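Local coordinates for phospholipase C-beta (PLC-beta) (Sepia officinalis, PDB 3QR0), which is a phospholipase C of the beta class, a multidomain protein with PH, EF-hand-like, TIM-barrel and C2 regions and a calcium ion held in its barrel, at residues 367-372 against 412-417; 377-382 against 425-430; 417-422 against 505-510; 465-470 against 519-524. All coordinates share one frame; numbering follows the deposited sequence.

Interaction 1: 367-372 against 412-417; sequences LELDCW and VILSFE. With CA (calcium ion), chain B.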
loop_
_atom_site.group_PDB
_atom_site.type_symbol
_atom_site.label_atom_id
_atom_site.label_comp_id
_atom_site.label_asym_id
_atom_site.label_seq_id
_atom_site.Cartn_x
_atom_site.Cartn_y
_atom_site.Cartn_z
ATOM N N LEU A 367 4.385 -14.943 -5.435
ATOM C CA LEU A 367 3.622 -14.918 -6.674
ATOM C C LEU A 367 3.255 -16.328 -7.075
ATOM O O LEU A 367 3.874 -17.295 -6.612
ATOM C CB LEU A 367 4.456 -14.305 -7.800
ATOM C CG LEU A 367 5.282 -13.062 -7.490
ATOM C CD1 LEU A 367 6.178 -12.736 -8.683
ATOM C CD2 LEU A 367 4.397 -11.883 -7.135
ATOM N N GLU A 368 2.267 -16.447 -7.955
ATOM C CA GLU A 368 1.856 -17.741 -8.463
ATOM C C GLU A 368 1.980 -17.815 -9.982
ATOM O O GLU A 368 1.617 -16.875 -10.694
ATOM C CB GLU A 368 0.425 -18.036 -8.040
ATOM C CG GLU A 368 -0.046 -19.443 -8.395
ATOM C CD GLU A 368 -1.358 -19.796 -7.737
ATOM O OE1 GLU A 368 -1.939 -18.915 -7.071
ATOM O OE2 GLU A 368 -1.820 -20.947 -7.890
ATOM N N LEU A 369 2.501 -18.940 -10.456
ATOM C CA LEU A 369 2.652 -19.220 -11.876
ATOM C C LEU A 369 2.017 -20.582 -12.143
ATOM O O LEU A 369 2.513 -21.607 -11.660
ATOM C CB LEU A 369 4.136 -19.241 -12.274
ATOM C CG LEU A 369 4.975 -17.949 -12.210
ATOM C CD1 LEU A 369 5.217 -17.459 -10.779
ATOM C CD2 LEU A 369 6.320 -18.156 -12.906
ATOM N N ASP A 370 0.906 -20.579 -12.883
ATOM C CA ASP A 370 0.221 -21.806 -13.297
ATOM C C ASP A 370 0.765 -22.213 -14.655
ATOM O O ASP A 370 0.407 -21.612 -15.676
ATOM C CB ASP A 370 -1.294 -21.585 -13.419
ATOM C CG ASP A 370 -1.991 -21.445 -12.082
ATOM O OD1 ASP A 370 -1.327 -21.353 -11.026
ATOM O OD2 ASP A 370 -3.238 -21.403 -12.079
ATOM N N CYS A 371 1.603 -23.249 -14.672
ATOM C CA CYS A 371 2.333 -23.632 -15.879
ATOM C C CYS A 371 1.668 -24.799 -16.614
ATOM O O CYS A 371 1.366 -25.826 -16.011
ATOM C CB CYS A 371 3.777 -23.986 -15.522
ATOM S SG CYS A 371 4.598 -22.696 -14.558
ATOM N N TRP A 372 1.451 -24.621 -17.916
ATOM C CA TRP A 372 0.838 -25.640 -18.776
ATOM C C TRP A 372 1.658 -25.823 -20.057
ATOM O O TRP A 372 2.422 -24.934 -20.455
ATOM C CB TRP A 372 -0.605 -25.239 -19.130
ATOM C CG TRP A 372 -1.504 -25.097 -17.926
ATOM C CD1 TRP A 372 -1.631 -24.002 -17.124
ATOM C CD2 TRP A 372 -2.395 -26.089 -17.395
ATOM N NE1 TRP A 372 -2.550 -24.247 -16.127
ATOM C CE2 TRP A 372 -3.027 -25.524 -16.267
ATOM C CE3 TRP A 372 -2.720 -27.399 -17.766
ATOM C CZ2 TRP A 372 -3.961 -26.228 -15.497
ATOM C CZ3 TRP A 372 -3.650 -28.101 -17.000
ATOM C CH2 TRP A 372 -4.261 -27.509 -15.880
ATOM N N VAL A 412 11.843 -13.297 -2.679
ATOM C CA VAL A 412 10.625 -13.560 -3.417
ATOM C C VAL A 412 10.415 -15.063 -3.459
ATOM O O VAL A 412 11.368 -15.823 -3.578
ATOM C CB VAL A 412 10.700 -12.963 -4.838
ATOM C CG1 VAL A 412 9.614 -13.552 -5.758
ATOM C CG2 VAL A 412 10.592 -11.445 -4.766
ATOM N N ILE A 413 9.166 -15.485 -3.317
ATOM C CA ILE A 413 8.809 -16.895 -3.413
ATOM C C ILE A 413 7.871 -17.064 -4.604
ATOM O O ILE A 413 6.858 -16.373 -4.710
ATOM C CB ILE A 413 8.123 -17.392 -2.118
ATOM C CG1 ILE A 413 9.080 -17.280 -0.926
ATOM C CG2 ILE A 413 7.671 -18.843 -2.283
ATOM C CD1 ILE A 413 8.386 -17.331 0.456
ATOM N N LEU A 414 8.221 -17.967 -5.512
ATOM C CA LEU A 414 7.382 -18.250 -6.668
ATOM C C LEU A 414 6.665 -19.571 -6.457
ATOM O O LEU A 414 7.294 -20.621 -6.360
ATOM C CB LEU A 414 8.211 -18.305 -7.947
ATOM C CG LEU A 414 9.064 -17.072 -8.253
ATOM C CD1 LEU A 414 9.791 -17.260 -9.574
ATOM C CD2 LEU A 414 8.218 -15.808 -8.280
ATOM N N SER A 415 5.342 -19.500 -6.371
ATOM C CA SER A 415 4.499 -20.672 -6.199
ATOM C C SER A 415 4.153 -21.225 -7.579
ATOM O O SER A 415 3.362 -20.628 -8.320
ATOM C CB SER A 415 3.232 -20.307 -5.413
ATOM O OG SER A 415 2.369 -21.426 -5.277
ATOM N N PHE A 416 4.778 -22.350 -7.926
ATOM C CA PHE A 416 4.515 -23.046 -9.178
ATOM C C PHE A 416 3.365 -24.036 -9.005
ATOM O O PHE A 416 3.408 -24.908 -8.142
ATOM C CB PHE A 416 5.755 -23.809 -9.656
ATOM C CG PHE A 416 6.770 -22.953 -10.368
ATOM C CD1 PHE A 416 7.136 -23.232 -11.676
ATOM C CD2 PHE A 416 7.364 -21.872 -9.729
ATOM C CE1 PHE A 416 8.084 -22.441 -12.339
ATOM C CE2 PHE A 416 8.304 -21.077 -10.380
ATOM C CZ PHE A 416 8.665 -21.365 -11.686
ATOM N N GLU A 417 2.335 -23.889 -9.824
ATOM C CA GLU A 417 1.337 -24.932 -9.991
ATOM C C GLU A 417 1.681 -25.567 -11.331
ATOM O O GLU A 417 1.390 -25.015 -12.391
ATOM C CB GLU A 417 -0.069 -24.350 -9.981
ATOM C CG GLU A 417 -1.158 -25.380 -9.827
ATOM C CD GLU A 417 -2.533 -24.801 -10.095
ATOM O OE1 GLU A 417 -2.917 -23.831 -9.409
ATOM O OE2 GLU A 417 -3.224 -25.316 -10.998
HETATM CA CA CA B . -3.407 -21.514 -9.556
HETATM O O HOH W 1 0.510 -22.423 -6.717
HETATM O O HOH W 2 -5.708 -22.136 -10.159
HETATM O O HOH W 3 -4.918 -21.422 -7.648
#

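Interaction 2: 377-382 against 425-430; sequences GEPIIT and QKLLAQ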
loop_
_atom_site.group_PDB
_atom_site.type_symbol
_atom_site.label_atom_id
_atom_site.label_comp_id
_atom_site.label_asym_id
_atom_site.label_seq_id
_atom_site.Cartn_x
_atom_site.Cartn_y
_atom_site.Cartn_z
ATOM N N GLY A 377 5.389 -26.357 -28.168
ATOM C CA GLY A 377 6.494 -26.920 -27.399
ATOM C C GLY A 377 7.048 -26.000 -26.321
ATOM O O GLY A 377 7.965 -26.387 -25.604
ATOM N N GLU A 378 6.494 -24.793 -26.201
ATOM C CA GLU A 378 6.979 -23.793 -25.246
ATOM C C GLU A 378 5.959 -23.592 -24.125
ATOM O O GLU A 378 4.790 -23.351 -24.406
ATOM C CB GLU A 378 7.229 -22.467 -25.963
ATOM C CG GLU A 378 8.365 -22.515 -26.992
ATOM C CD GLU A 378 9.743 -22.713 -26.365
ATOM O OE1 GLU A 378 9.946 -22.315 -25.194
ATOM O OE2 GLU A 378 10.630 -23.260 -27.053
ATOM N N PRO A 379 6.395 -23.679 -22.851
ATOM C CA PRO A 379 5.427 -23.603 -21.758
ATOM C C PRO A 379 4.712 -22.264 -21.672
ATOM O O PRO A 379 5.288 -21.222 -21.996
ATOM C CB PRO A 379 6.286 -23.833 -20.504
ATOM C CG PRO A 379 7.652 -23.459 -20.907
ATOM C CD PRO A 379 7.766 -23.852 -22.342
ATOM N N ILE A 380 3.462 -22.314 -21.224
ATOM C CA ILE A 380 2.636 -21.126 -21.093
ATOM C C ILE A 380 2.097 -21.025 -19.683
ATOM O O ILE A 380 2.153 -21.986 -18.915
ATOM C CB ILE A 380 1.447 -21.144 -22.077
ATOM C CG1 ILE A 380 0.514 -22.326 -21.778
ATOM C CG2 ILE A 380 1.952 -21.184 -23.517
ATOM C CD1 ILE A 380 -0.693 -22.395 -22.670
ATOM N N ILE A 381 1.587 -19.846 -19.355
ATOM C CA ILE A 381 0.891 -19.605 -18.095
ATOM C C ILE A 381 -0.549 -19.220 -18.392
ATOM O O ILE A 381 -0.811 -18.348 -19.224
ATOM C CB ILE A 381 1.574 -18.501 -17.276
ATOM C CG1 ILE A 381 2.920 -19.005 -16.749
ATOM C CG2 ILE A 381 0.678 -18.041 -16.113
ATOM C CD1 ILE A 381 3.743 -17.945 -16.018
ATOM N N THR A 382 -1.482 -19.887 -17.716
ATOM C CA THR A 382 -2.905 -19.626 -17.890
ATOM C C THR A 382 -3.694 -20.353 -16.804
ATOM O O THR A 382 -3.129 -21.153 -16.051
ATOM C CB THR A 382 -3.409 -20.084 -19.292
ATOM O OG1 THR A 382 -4.715 -19.547 -19.535
ATOM C CG2 THR A 382 -3.454 -21.610 -19.405
ATOM N N GLN A 425 8.867 -28.949 -18.715
ATOM C CA GLN A 425 9.443 -28.674 -17.383
ATOM C C GLN A 425 10.950 -28.415 -17.453
ATOM O O GLN A 425 11.487 -27.625 -16.672
ATOM C CB GLN A 425 9.169 -29.823 -16.398
ATOM C CG GLN A 425 7.746 -29.862 -15.862
ATOM C CD GLN A 425 7.579 -30.819 -14.694
ATOM O OE1 GLN A 425 8.371 -30.813 -13.751
ATOM N NE2 GLN A 425 6.537 -31.638 -14.747
ATOM N N LYS A 426 11.635 -29.093 -18.374
ATOM C CA LYS A 426 13.049 -28.822 -18.625
ATOM C C LYS A 426 13.233 -27.375 -19.054
ATOM O O LYS A 426 14.184 -26.711 -18.633
ATOM C CB LYS A 426 13.610 -29.758 -19.696
ATOM C CG LYS A 426 13.922 -31.150 -19.186
ATOM C CD LYS A 426 14.181 -32.115 -20.331
ATOM C CE LYS A 426 14.686 -33.457 -19.824
ATOM N NZ LYS A 426 16.143 -33.429 -19.441
ATOM N N LEU A 427 12.303 -26.893 -19.876
ATOM C CA LEU A 427 12.328 -25.518 -20.349
ATOM C C LEU A 427 11.987 -24.531 -19.235
ATOM O O LEU A 427 12.615 -23.477 -19.148
ATOM C CB LEU A 427 11.395 -25.341 -21.554
ATOM C CG LEU A 427 11.802 -26.166 -22.781
ATOM C CD1 LEU A 427 10.745 -26.083 -23.870
ATOM C CD2 LEU A 427 13.165 -25.719 -23.315
ATOM N N LEU A 428 11.018 -24.868 -18.381
ATOM C CA LEU A 428 10.723 -24.043 -17.201
ATOM C C LEU A 428 11.997 -23.817 -16.397
ATOM O O LEU A 428 12.348 -22.681 -16.082
ATOM C CB LEU A 428 9.680 -24.694 -16.287
ATOM C CG LEU A 428 8.256 -24.937 -16.788
ATOM C CD1 LEU A 428 7.446 -25.641 -15.709
ATOM C CD2 LEU A 428 7.574 -23.651 -17.214
ATOM N N ALA A 429 12.682 -24.913 -16.070
ATOM C CA ALA A 429 13.917 -24.865 -15.285
ATOM C C ALA A 429 14.998 -24.074 -16.001
ATOM O O ALA A 429 15.689 -23.263 -15.386
ATOM C CB ALA A 429 14.414 -26.274 -14.983
ATOM N N GLN A 430 15.130 -24.308 -17.302
ATOM C CA GLN A 430 16.113 -23.605 -18.120
ATOM C C GLN A 430 15.880 -22.096 -18.100
ATOM O O GLN A 430 16.816 -21.327 -17.881
ATOM C CB GLN A 430 16.075 -24.114 -19.563
ATOM C CG GLN A 430 17.084 -23.446 -20.478
ATOM C CD GLN A 430 16.981 -23.926 -21.914
ATOM O OE1 GLN A 430 16.637 -25.079 -22.180
ATOM N NE2 GLN A 430 17.289 -23.037 -22.849
#

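Interaction 3: 417-422 against 505-510; sequences ENHCSV and AKEAEA. With CA (calcium ion), chain B.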
loop_
_atom_site.group_PDB
_atom_site.type_symbol
_atom_site.label_atom_id
_atom_site.label_comp_id
_atom_site.label_asym_id
_atom_site.label_seq_id
_atom_site.Cartn_x
_atom_site.Cartn_y
_atom_site.Cartn_z
ATOM N N GLU A 417 2.335 -23.889 -9.824
ATOM C CA GLU A 417 1.337 -24.932 -9.991
ATOM C C GLU A 417 1.681 -25.567 -11.331
ATOM O O GLU A 417 1.390 -25.015 -12.391
ATOM C CB GLU A 417 -0.069 -24.350 -9.981
ATOM C CG GLU A 417 -1.158 -25.380 -9.827
ATOM C CD GLU A 417 -2.533 -24.801 -10.095
ATOM O OE1 GLU A 417 -2.917 -23.831 -9.409
ATOM O OE2 GLU A 417 -3.224 -25.316 -10.998
ATOM N N ASN A 418 2.336 -26.719 -11.266
ATOM C CA ASN A 418 3.021 -27.297 -12.415
ATOM C C ASN A 418 2.189 -28.377 -13.105
ATOM O O ASN A 418 1.910 -29.415 -12.517
ATOM C CB ASN A 418 4.345 -27.879 -11.921
ATOM C CG ASN A 418 5.354 -28.069 -13.020
ATOM O OD1 ASN A 418 5.008 -28.188 -14.198
ATOM N ND2 ASN A 418 6.628 -28.125 -12.636
ATOM N N HIS A 419 1.794 -28.130 -14.351
ATOM C CA HIS A 419 1.047 -29.123 -15.130
ATOM C C HIS A 419 1.795 -29.567 -16.385
ATOM O O HIS A 419 1.219 -30.218 -17.250
ATOM C CB HIS A 419 -0.328 -28.572 -15.513
ATOM C CG HIS A 419 -1.142 -28.145 -14.338
ATOM N ND1 HIS A 419 -1.953 -29.015 -13.644
ATOM C CD2 HIS A 419 -1.247 -26.949 -13.713
ATOM C CE1 HIS A 419 -2.531 -28.371 -12.647
ATOM N NE2 HIS A 419 -2.122 -27.115 -12.667
ATOM N N CYS A 420 3.078 -29.232 -16.475
ATOM C CA CYS A 420 3.834 -29.463 -17.703
ATOM C C CYS A 420 4.372 -30.885 -17.815
ATOM O O CYS A 420 4.654 -31.539 -16.814
ATOM C CB CYS A 420 4.998 -28.477 -17.805
ATOM S SG CYS A 420 4.494 -26.812 -18.212
ATOM N N SER A 421 4.514 -31.347 -19.053
ATOM C CA SER A 421 5.220 -32.589 -19.344
ATOM C C SER A 421 6.691 -32.414 -18.992
ATOM O O SER A 421 7.163 -31.289 -18.805
ATOM C CB SER A 421 5.089 -32.935 -20.824
ATOM O OG SER A 421 5.673 -31.917 -21.626
ATOM N N VAL A 422 7.415 -33.523 -18.923
ATOM C CA VAL A 422 8.832 -33.495 -18.577
ATOM C C VAL A 422 9.635 -32.586 -19.519
ATOM O O VAL A 422 10.503 -31.836 -19.066
ATOM C CB VAL A 422 9.438 -34.929 -18.564
ATOM C CG1 VAL A 422 10.959 -34.886 -18.438
ATOM C CG2 VAL A 422 8.835 -35.749 -17.429
ATOM N N ALA A 505 -5.560 -28.921 -7.379
ATOM C CA ALA A 505 -5.793 -30.238 -6.769
ATOM C C ALA A 505 -4.918 -31.358 -7.352
ATOM O O ALA A 505 -4.616 -32.327 -6.659
ATOM C CB ALA A 505 -7.271 -30.618 -6.899
ATOM N N LYS A 506 -4.539 -31.232 -8.624
ATOM C CA LYS A 506 -3.758 -32.262 -9.316
ATOM C C LYS A 506 -2.721 -31.628 -10.241
ATOM O O LYS A 506 -3.069 -31.071 -11.283
ATOM C CB LYS A 506 -4.681 -33.184 -10.124
ATOM C CG LYS A 506 -3.955 -34.318 -10.864
ATOM C CD LYS A 506 -4.917 -35.276 -11.557
ATOM C CE LYS A 506 -5.729 -34.582 -12.647
ATOM N NZ LYS A 506 -6.420 -35.553 -13.543
ATOM N N GLU A 507 -1.455 -31.731 -9.852
ATOM C CA GLU A 507 -0.335 -31.265 -10.666
ATOM C C GLU A 507 0.362 -32.448 -11.317
ATOM O O GLU A 507 0.088 -33.598 -10.979
ATOM C CB GLU A 507 0.678 -30.541 -9.789
ATOM C CG GLU A 507 0.191 -29.255 -9.191
ATOM C CD GLU A 507 1.195 -28.701 -8.205
ATOM O OE1 GLU A 507 1.073 -29.040 -7.013
ATOM O OE2 GLU A 507 2.123 -27.973 -8.630
ATOM N N ALA A 508 1.286 -32.158 -12.228
ATOM C CA ALA A 508 2.139 -33.187 -12.815
ATOM C C ALA A 508 3.209 -33.592 -11.806
ATOM O O ALA A 508 3.482 -32.858 -10.856
ATOM C CB ALA A 508 2.790 -32.673 -14.086
ATOM N N GLU A 509 3.811 -34.761 -12.012
ATOM C CA GLU A 509 4.951 -35.185 -11.196
ATOM C C GLU A 509 6.118 -34.269 -11.529
ATOM O O GLU A 509 6.229 -33.780 -12.657
ATOM C CB GLU A 509 5.355 -36.640 -11.479
ATOM C CG GLU A 509 4.220 -37.662 -11.454
ATOM C CD GLU A 509 3.401 -37.619 -10.181
ATOM O OE1 GLU A 509 3.988 -37.461 -9.087
ATOM O OE2 GLU A 509 2.160 -37.753 -10.278
ATOM N N ALA A 510 6.986 -34.033 -10.554
ATOM C CA ALA A 510 8.114 -33.141 -10.755
ATOM C C ALA A 510 9.174 -33.820 -11.609
ATOM O O ALA A 510 9.513 -34.985 -11.387
ATOM C CB ALA A 510 8.704 -32.714 -9.417
HETATM CA CA CA B . -3.407 -21.514 -9.556
HETATM O O HOH W 2 -5.708 -22.136 -10.159
HETATM O O HOH W 3 -4.918 -21.422 -7.648
#

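Interaction 4: 465-470 against 519-524; sequences KILIKN and NYIQPV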
loop_
_atom_site.group_PDB
_atom_site.type_symbol
_atom_site.label_atom_id
_atom_site.label_comp_id
_atom_site.label_asym_id
_atom_site.label_seq_id
_atom_site.Cartn_x
_atom_site.Cartn_y
_atom_site.Cartn_z
ATOM N N LYS A 465 17.119 -12.856 -3.298
ATOM C CA LYS A 465 17.000 -14.242 -3.744
ATOM C C LYS A 465 15.555 -14.600 -4.085
ATOM O O LYS A 465 14.613 -14.132 -3.435
ATOM C CB LYS A 465 17.539 -15.212 -2.690
ATOM C CG LYS A 465 19.021 -15.029 -2.351
ATOM C CD LYS A 465 19.915 -15.410 -3.515
ATOM C CE LYS A 465 21.378 -15.126 -3.226
ATOM N NZ LYS A 465 22.171 -15.235 -4.474
ATOM N N ILE A 466 15.406 -15.417 -5.126
ATOM C CA ILE A 466 14.119 -15.929 -5.576
ATOM C C ILE A 466 14.076 -17.409 -5.229
ATOM O O ILE A 466 14.972 -18.170 -5.613
ATOM C CB ILE A 466 13.948 -15.744 -7.098
ATOM C CG1 ILE A 466 13.826 -14.254 -7.438
ATOM C CG2 ILE A 466 12.710 -16.511 -7.606
ATOM C CD1 ILE A 466 14.126 -13.929 -8.893
ATOM N N LEU A 467 13.060 -17.803 -4.462
ATOM C CA LEU A 467 12.876 -19.195 -4.066
ATOM C C LEU A 467 11.758 -19.826 -4.876
ATOM O O LEU A 467 10.749 -19.174 -5.175
ATOM C CB LEU A 467 12.565 -19.309 -2.572
ATOM C CG LEU A 467 13.763 -19.076 -1.652
ATOM C CD1 LEU A 467 13.969 -17.593 -1.437
ATOM C CD2 LEU A 467 13.569 -19.796 -0.315
ATOM N N ILE A 468 11.952 -21.091 -5.234
ATOM C CA ILE A 468 10.984 -21.830 -6.027
ATOM C C ILE A 468 10.220 -22.799 -5.146
ATOM O O ILE A 468 10.818 -23.661 -4.504
ATOM C CB ILE A 468 11.653 -22.659 -7.149
ATOM C CG1 ILE A 468 12.555 -21.778 -8.017
ATOM C CG2 ILE A 468 10.582 -23.336 -8.007
ATOM C CD1 ILE A 468 11.842 -20.619 -8.672
ATOM N N LYS A 469 8.898 -22.651 -5.142
ATOM C CA LYS A 469 7.995 -23.581 -4.477
ATOM C C LYS A 469 7.376 -24.479 -5.545
ATOM O O LYS A 469 6.553 -24.036 -6.353
ATOM C CB LYS A 469 6.915 -22.820 -3.705
ATOM C CG LYS A 469 5.764 -23.677 -3.180
ATOM C CD LYS A 469 4.642 -22.811 -2.622
ATOM C CE LYS A 469 3.320 -23.566 -2.552
ATOM N NZ LYS A 469 2.828 -24.026 -3.895
ATOM N N ASN A 470 7.798 -25.739 -5.544
ATOM C CA ASN A 470 7.341 -26.737 -6.500
ATOM C C ASN A 470 7.511 -28.109 -5.872
ATOM O O ASN A 470 8.373 -28.293 -5.009
ATOM C CB ASN A 470 8.156 -26.643 -7.792
ATOM C CG ASN A 470 7.564 -27.460 -8.930
ATOM O OD1 ASN A 470 6.810 -26.939 -9.751
ATOM N ND2 ASN A 470 7.911 -28.743 -8.991
ATOM N N ASN A 519 14.116 -26.094 -2.336
ATOM C CA ASN A 519 14.865 -26.355 -1.104
ATOM C C ASN A 519 14.076 -25.986 0.151
ATOM O O ASN A 519 13.529 -26.869 0.802
ATOM C CB ASN A 519 16.251 -25.683 -1.129
ATOM C CG ASN A 519 16.241 -24.328 -1.818
ATOM O OD1 ASN A 519 15.623 -23.386 -1.338
ATOM N ND2 ASN A 519 16.941 -24.227 -2.946
ATOM N N TYR A 520 14.005 -24.698 0.481
ATOM C CA TYR A 520 13.408 -24.276 1.753
ATOM C C TYR A 520 11.888 -24.195 1.723
ATOM O O TYR A 520 11.250 -24.191 2.778
ATOM C CB TYR A 520 13.989 -22.931 2.201
ATOM C CG TYR A 520 15.456 -23.038 2.523
ATOM C CD1 TYR A 520 15.887 -23.760 3.630
ATOM C CD2 TYR A 520 16.414 -22.443 1.705
ATOM C CE1 TYR A 520 17.229 -23.881 3.923
ATOM C CE2 TYR A 520 17.756 -22.553 1.989
ATOM C CZ TYR A 520 18.163 -23.277 3.098
ATOM O OH TYR A 520 19.500 -23.389 3.384
ATOM N N ILE A 521 11.308 -24.122 0.528
ATOM C CA ILE A 521 9.865 -23.979 0.397
ATOM C C ILE A 521 9.321 -25.188 -0.333
ATOM O O ILE A 521 8.875 -25.089 -1.477
ATOM C CB ILE A 521 9.460 -22.679 -0.349
ATOM C CG1 ILE A 521 10.326 -21.491 0.084
ATOM C CG2 ILE A 521 7.984 -22.381 -0.104
ATOM C CD1 ILE A 521 10.203 -21.116 1.547
ATOM N N GLN A 522 9.363 -26.337 0.333
ATOM C CA GLN A 522 8.941 -27.584 -0.276
ATOM C C GLN A 522 7.480 -27.871 0.048
ATOM O O GLN A 522 7.150 -28.147 1.194
ATOM C CB GLN A 522 9.815 -28.747 0.198
ATOM C CG GLN A 522 9.523 -30.034 -0.534
ATOM C CD GLN A 522 10.284 -31.217 0.018
ATOM O OE1 GLN A 522 11.311 -31.061 0.688
ATOM N NE2 GLN A 522 9.782 -32.418 -0.266
ATOM N N PRO A 523 6.599 -27.820 -0.967
ATOM C CA PRO A 523 5.191 -28.101 -0.720
ATOM C C PRO A 523 4.941 -29.593 -0.570
ATOM O O PRO A 523 5.341 -30.370 -1.434
ATOM C CB PRO A 523 4.498 -27.560 -1.973
ATOM C CG PRO A 523 5.521 -27.660 -3.048
ATOM C CD PRO A 523 6.882 -27.638 -2.400
ATOM N N VAL A 524 4.293 -29.979 0.523
ATOM C CA VAL A 524 3.966 -31.375 0.783
ATOM C C VAL A 524 2.494 -31.507 1.146
ATOM O O VAL A 524 1.864 -30.546 1.598
ATOM C CB VAL A 524 4.822 -31.971 1.930
ATOM C CG1 VAL A 524 6.309 -31.912 1.582
ATOM C CG2 VAL A 524 4.542 -31.254 3.254
HETATM O O HOH W 4 12.560 -23.751 -2.219
#

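Interaction 1: 367-372 against 412-417
The calcium ion is gripped from both strands at once: Glu-368 OE2 binds it at 2.4 Å, Asp-370 supplies both carboxylate oxygens, and Glu-417 OE1 arrives from the partner strand, also at 2.4 Å. Two waters and Asn-339 complete the site. Glu-368 reaches the metal because its CG stands anti to the backbone N (chi1 -174°) and the rest of its chain is extended. Its OE1 forms a salt bridge with Arg-570, while hydrogen bonds join Asp-370 OD2 to Tyr-341 OH and Glu-417 OE2 to Thr-503 OG1; with the metal bonds, these second-shell partners probably restrict rotation of the carboxylates. A water links Glu-368 OE2 to Ser-415 OG, which in turn bonds Lys-469. Beneath the metal the strands run parallel, with five backbone hydrogen bonds; the shortest is Ser-415 N to Leu-367 O at 2.7 Å. Apolar side chains occupy the opposite face: Leu-367 CD1 lies 3.7 Å from Leu-414 CD2, and Cys-371 SG sits obliquely beside the Phe-416 ring, 3.9 Å from CD1. Helices 354-361 and 393-403 both cover Leu-367 and Leu-369, the latter helix also Cys-371, and strand 466-469 extends the sheet beyond 412-418.

Interaction 2: 377-382 against 425-430
In the TIM-barrel fold of this protein, Pro-379 packs on Leu-427 and Leu-428 where the approach to strand 380-381 meets helix 422-436, the helix that follows barrel strand 412-418. Contact is confined to one turn of the helix and is apolar apart from the oxygens that flank it. The proline ring divides its atoms between the two leucines: Pro-379 CD rests on Leu-427 CB at 4.0 Å, whereas CB and CG face the other leucine, with Pro-379 CB only 3.5 Å from Leu-428 CD2. The Leu-428 side chain runs antiparallel alongside the ring; Leu-427 instead crosses it at about a right angle. Helix 393-403, through Phe-393, also touches both Pro-379 and Leu-428, and so closes this buried end of the contact. Toward the partly exposed end, Glu-378 bends at chi2 (-68°); its OE1 hydrogen-bonds Tyr-431 OH, one turn further along the same helix, and lies 4.1 Å from Leu-427 CD1. Leu-427 CD1 finishes the contact, lying 3.3 Å from Gly-377 O.

Interaction 3: 417-422 against 505-510
Glu-507 lies against the end of strand 412-418, its side chain following that strand from CB to OE2. Glu-507 CB sits 3.2 Å from Asn-418 O. Glu-507 CG is still near Asn-418 O (3.7 Å), with Glu-417 CG at 4.2 Å, and Glu-507 CD is 3.8 Å from Asn-418 N. With CG beside its own backbone N (chi1 -66°) and the chain extended beyond, the carboxylate arrives at the strand's backbone: Glu-507 OE2 accepts from Asn-418 N at 2.9 Å through its anti lone pair, in a nearly straight bond (170°). The same OE2 also comes close to Glu-417 CA. One residue on, Ala-508 N returns a bond of 2.8 Å to Asn-418 O, in the carbonyl plane, so the strand residue has both its N-H and its C=O engaged by consecutive residues of the loop. Asn-418 OD1 takes Cys-420 N in an Asx turn, while ND2 bonds Asn-470. On the metal side, His-419 NE2 donates to Glu-417 OE2 at 2.7 Å, with the acceptor in the ring plane. Lys-506 O lies at the edge of the His-419 ring, 3.1 Å from His-419 CE1; the Trp-372 ring stacks on that imidazole. His-419 is thus a second-shell residue of the calcium site at the end of a TIM-barrel strand, and the loop that pairs with Asn-418 is consistent with the X–Y linker of this family.

Interaction 4: 465-470 against 519-524
Ile-521 wedges its branches between Leu-467 and Lys-469, and this is the tightly packed part of the contact. Ile-521 CG1 lies 3.7 Å from Leu-467 CD2, the two side chains at about a right angle, while Ile-521 CG2 meets Lys-469 CB at 3.8 Å. Pro-523 belongs to the same tight part although it is itself partly exposed: Pro-523 CD lies 3.1 Å from Asn-470 O. Leu-467 CD2 also touches Tyr-520 CB and stands at the edge of the tyrosine ring, whose OH is held by His-448 and Ile-445. With CG anti to its backbone N (chi1 169°), Lys-469 runs past Ile-521 and Pro-523 before its amino end passes on to strand 412-418. The backbones meet less firmly. No direct hydrogen bond joins the two segments; Lys-469 CA offers a CA-H...O contact to Ile-521 O at 3.5 Å, with 151° at the hydrogen. A water takes the place of a direct link: it accepts from Asn-519 N at 2.8 Å and Ile-521 N at 3.0 Å, and lies 2.9 Å from Ile-468 O, which with Asn-519 OD1 is among more acceptors than its two protons can serve. Towards solvent, Gln-522 turns away and is partly exposed. Strands 466-469 and 522-523 are edge strands of separate sheets, one in the X half and one in the Y half, so side chains and water bridge an irregular seam of the TIM barrel.

Overall arrangement
Interactions 1 and 4 are buried, whereas interactions 2 and 3 are only partly so. Strand 412-418 ties the set together: interaction 1 pairs it with 366-372, interaction 3 uses its end and shares Glu-417, strand 466-469 of interaction 4 hydrogen-bonds along its other edge, and the helix of interaction 2 follows it in the chain. Chemistry changes with place. Regular parallel bonding and metal ligation mark the barrel strands of interaction 1, loop-to-backbone bonds the strand end of interaction 3, apolar contact the outer helix of interaction 2, and water-mediated packing the seam of interaction 4. Gln-425 links interactions 2 and 3; Asn-418 and Asn-470 link interactions 3 and 4.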